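Local coordinates for protein endolysin B (Mycobacterium phage D29, PDB 3HC7) that hydrolyses the ester bond joining mycolic acids to arabinogalactan in the host cell wall, opening the mycobacterial outer membrane during phage-induced lysis, at residues Ala79-Gly84 against His240-Tyr245. Numbering follows the deposited sequence.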
loop_
_atom_site.group_PDB
_atom_site.type_symbol
_atom_site.label_atom_id
_atom_site.label_comp_id
_atom_site.label_asym_id
_atom_site.label_seq_id
_atom_site.Cartn_x
_atom_site.Cartn_y
_atom_site.Cartn_z
ATOM N N ALA A 79 2.944 3.449 8.361
ATOM C CA ALA A 79 1.718 3.931 7.743
ATOM C C ALA A 79 1.929 4.158 6.257
ATOM O O ALA A 79 2.816 4.908 5.849
ATOM C CB ALA A 79 1.251 5.220 8.412
ATOM N N GLY A 80 1.098 3.512 5.452
ATOM C CA GLY A 80 1.191 3.641 4.011
ATOM C C GLY A 80 -0.171 3.712 3.357
ATOM O O GLY A 80 -1.126 3.076 3.806
ATOM N N TYR A 81 -0.245 4.479 2.276
ATOM C CA TYR A 81 -1.481 4.699 1.536
ATOM C C TYR A 81 -1.304 4.256 0.089
ATOM O O TYR A 81 -0.318 4.615 -0.557
ATOM C CB TYR A 81 -1.849 6.184 1.614
ATOM C CG TYR A 81 -2.939 6.657 0.675
ATOM C CD1 TYR A 81 -4.117 5.936 0.514
ATOM C CD2 TYR A 81 -2.802 7.853 -0.013
ATOM C CE1 TYR A 81 -5.116 6.380 -0.334
ATOM C CE2 TYR A 81 -3.794 8.308 -0.864
ATOM C CZ TYR A 81 -4.944 7.571 -1.021
ATOM O OH TYR A 81 -5.925 8.030 -1.866
ATOM N N SER A 82 -2.258 3.463 -0.401
ATOM C CA SER A 82 -2.295 2.965 -1.782
ATOM C C SER A 82 -0.978 2.310 -2.219
ATOM O O SER A 82 -0.590 1.307 -1.638
ATOM C CB SER A 82 -2.844 4.013 -2.781
ATOM O OG SER A 82 -1.852 4.846 -3.353
ATOM N N GLN A 83 -0.288 2.834 -3.228
ATOM C CA GLN A 83 1.014 2.249 -3.553
ATOM C C GLN A 83 1.868 2.165 -2.279
ATOM O O GLN A 83 2.646 1.223 -2.083
ATOM C CB GLN A 83 1.735 3.049 -4.640
ATOM C CG GLN A 83 3.127 2.510 -4.964
ATOM C CD GLN A 83 3.820 3.274 -6.089
ATOM O OE1 GLN A 83 5.033 3.168 -6.266
ATOM N NE2 GLN A 83 3.051 4.042 -6.854
ATOM N N GLY A 84 1.700 3.154 -1.406
ATOM C CA GLY A 84 2.403 3.192 -0.136
ATOM C C GLY A 84 2.029 2.032 0.766
ATOM O O GLY A 84 2.854 1.560 1.549
ATOM N N HIS A 240 -11.565 6.411 -3.114
ATOM C CA HIS A 240 -10.160 6.041 -2.968
ATOM C C HIS A 240 -9.445 6.979 -1.997
ATOM O O HIS A 240 -8.245 6.847 -1.774
ATOM C CB HIS A 240 -9.455 6.056 -4.328
ATOM C CG HIS A 240 -9.504 7.388 -5.009
ATOM N ND1 HIS A 240 -8.397 8.194 -5.153
ATOM C CD2 HIS A 240 -10.536 8.067 -5.565
ATOM C CE1 HIS A 240 -8.738 9.304 -5.782
ATOM N NE2 HIS A 240 -10.033 9.253 -6.041
ATOM N N LEU A 241 -10.190 7.934 -1.444
ATOM C CA LEU A 241 -9.660 8.894 -0.480
ATOM C C LEU A 241 -10.172 8.527 0.908
ATOM O O LEU A 241 -11.203 7.864 1.037
ATOM C CB LEU A 241 -10.098 10.325 -0.840
ATOM C CG LEU A 241 -9.827 10.806 -2.268
ATOM C CD1 LEU A 241 -10.341 12.226 -2.470
ATOM C CD2 LEU A 241 -8.347 10.715 -2.606
ATOM N N TYR A 242 -9.462 8.958 1.946
ATOM C CA TYR A 242 -9.821 8.587 3.315
ATOM C C TYR A 242 -9.717 9.736 4.309
ATOM O O TYR A 242 -8.882 10.625 4.166
ATOM C CB TYR A 242 -8.959 7.404 3.796
ATOM C CG TYR A 242 -9.257 6.120 3.056
ATOM C CD1 TYR A 242 -10.125 5.177 3.588
ATOM C CD2 TYR A 242 -8.693 5.866 1.810
ATOM C CE1 TYR A 242 -10.414 4.015 2.913
ATOM C CE2 TYR A 242 -8.976 4.704 1.124
ATOM C CZ TYR A 242 -9.838 3.784 1.680
ATOM O OH TYR A 242 -10.124 2.625 1.003
ATOM N N ASN A 243 -10.586 9.703 5.315
ATOM C CA ASN A 243 -10.447 10.539 6.497
ATOM C C ASN A 243 -9.381 9.934 7.416
ATOM O O ASN A 243 -9.479 8.770 7.802
ATOM C CB ASN A 243 -11.787 10.621 7.225
ATOM C CG ASN A 243 -11.672 11.257 8.599
ATOM O OD1 ASN A 243 -10.830 12.124 8.826
ATOM N ND2 ASN A 243 -12.525 10.828 9.522
ATOM N N ARG A 244 -8.372 10.728 7.768
ATOM C CA ARG A 244 -7.204 10.233 8.501
ATOM C C ARG A 244 -7.343 10.217 10.022
ATOM O O ARG A 244 -6.478 9.681 10.717
ATOM C CB ARG A 244 -5.972 11.070 8.149
ATOM C CG ARG A 244 -5.889 12.403 8.895
ATOM C CD ARG A 244 -4.660 13.193 8.470
ATOM N NE ARG A 244 -4.554 14.468 9.169
ATOM C CZ ARG A 244 -5.075 15.610 8.730
ATOM N NH1 ARG A 244 -5.744 15.646 7.580
ATOM N NH2 ARG A 244 -4.923 16.723 9.439
ATOM N N TYR A 245 -8.405 10.813 10.547
ATOM C CA TYR A 245 -8.481 11.035 11.991
ATOM C C TYR A 245 -8.567 9.772 12.864
ATOM O O TYR A 245 -7.851 9.668 13.860
ATOM C CB TYR A 245 -9.545 12.080 12.339
ATOM C CG TYR A 245 -9.099 13.469 11.936
ATOM C CD1 TYR A 245 -8.047 14.090 12.594
ATOM C CD2 TYR A 245 -9.699 14.138 10.882
ATOM C CE1 TYR A 245 -7.617 15.349 12.228
ATOM C CE2 TYR A 245 -9.275 15.402 10.506
ATOM C CZ TYR A 245 -8.233 16.001 11.184
ATOM O OH TYR A 245 -7.804 17.259 10.819
#
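A chi1 of 168° swings the Y81 ring to the far side of CB from its backbone N, extending it from the end of strand 76-81 toward the loop at H240, whose own CG lies between backbone N and carbonyl carbon. There the hydroxyl meets the backbone of the catalytic histidine: Y81 OH donates to H240 O at 2.6 Å. The acceptor sits at the ring's edge, near its plane, while the donor approaches the carbonyl at a C=O...O angle of 145°, tilted 30° from the carbonyl plane. This one bond ties a tyrosine beside S82 to the backbone carbonyl of the active-site histidine. The imidazole itself is not gripped by it, since H240 ND1 stays 4.1 Å from Y81 OH.

The L241 methyl CD2 lies 3.7 Å from Y81 OH, and L241 CG lies over the centre of the H240 ring, backing one face of it. The apolar pair is Y81 CE1 with Y242 CD2, 4.2 Å apart in an oblique approach. Y242 OH hydrogen-bonds H163 N and D166 OD2, so this loop touches the residue inferred to be the acid of the triad.

S82, an active-site residue and probably the nucleophile, places CB 4.0 Å above one face of the Y81 ring; its OG hydrogen-bonds T12 N and, weakly at 3.2 Å, Y81 O. Serine and imidazole are not in direct contact here, S82 OG lying 7.6 Å from H240 ND1. In the strained turn from strand 76-81 into helix 83-96, G80, S82 and G84 fit the GxSxG pattern of a nucleophile elbow, consistent with the alpha/beta-hydrolase fold of the cutinase family.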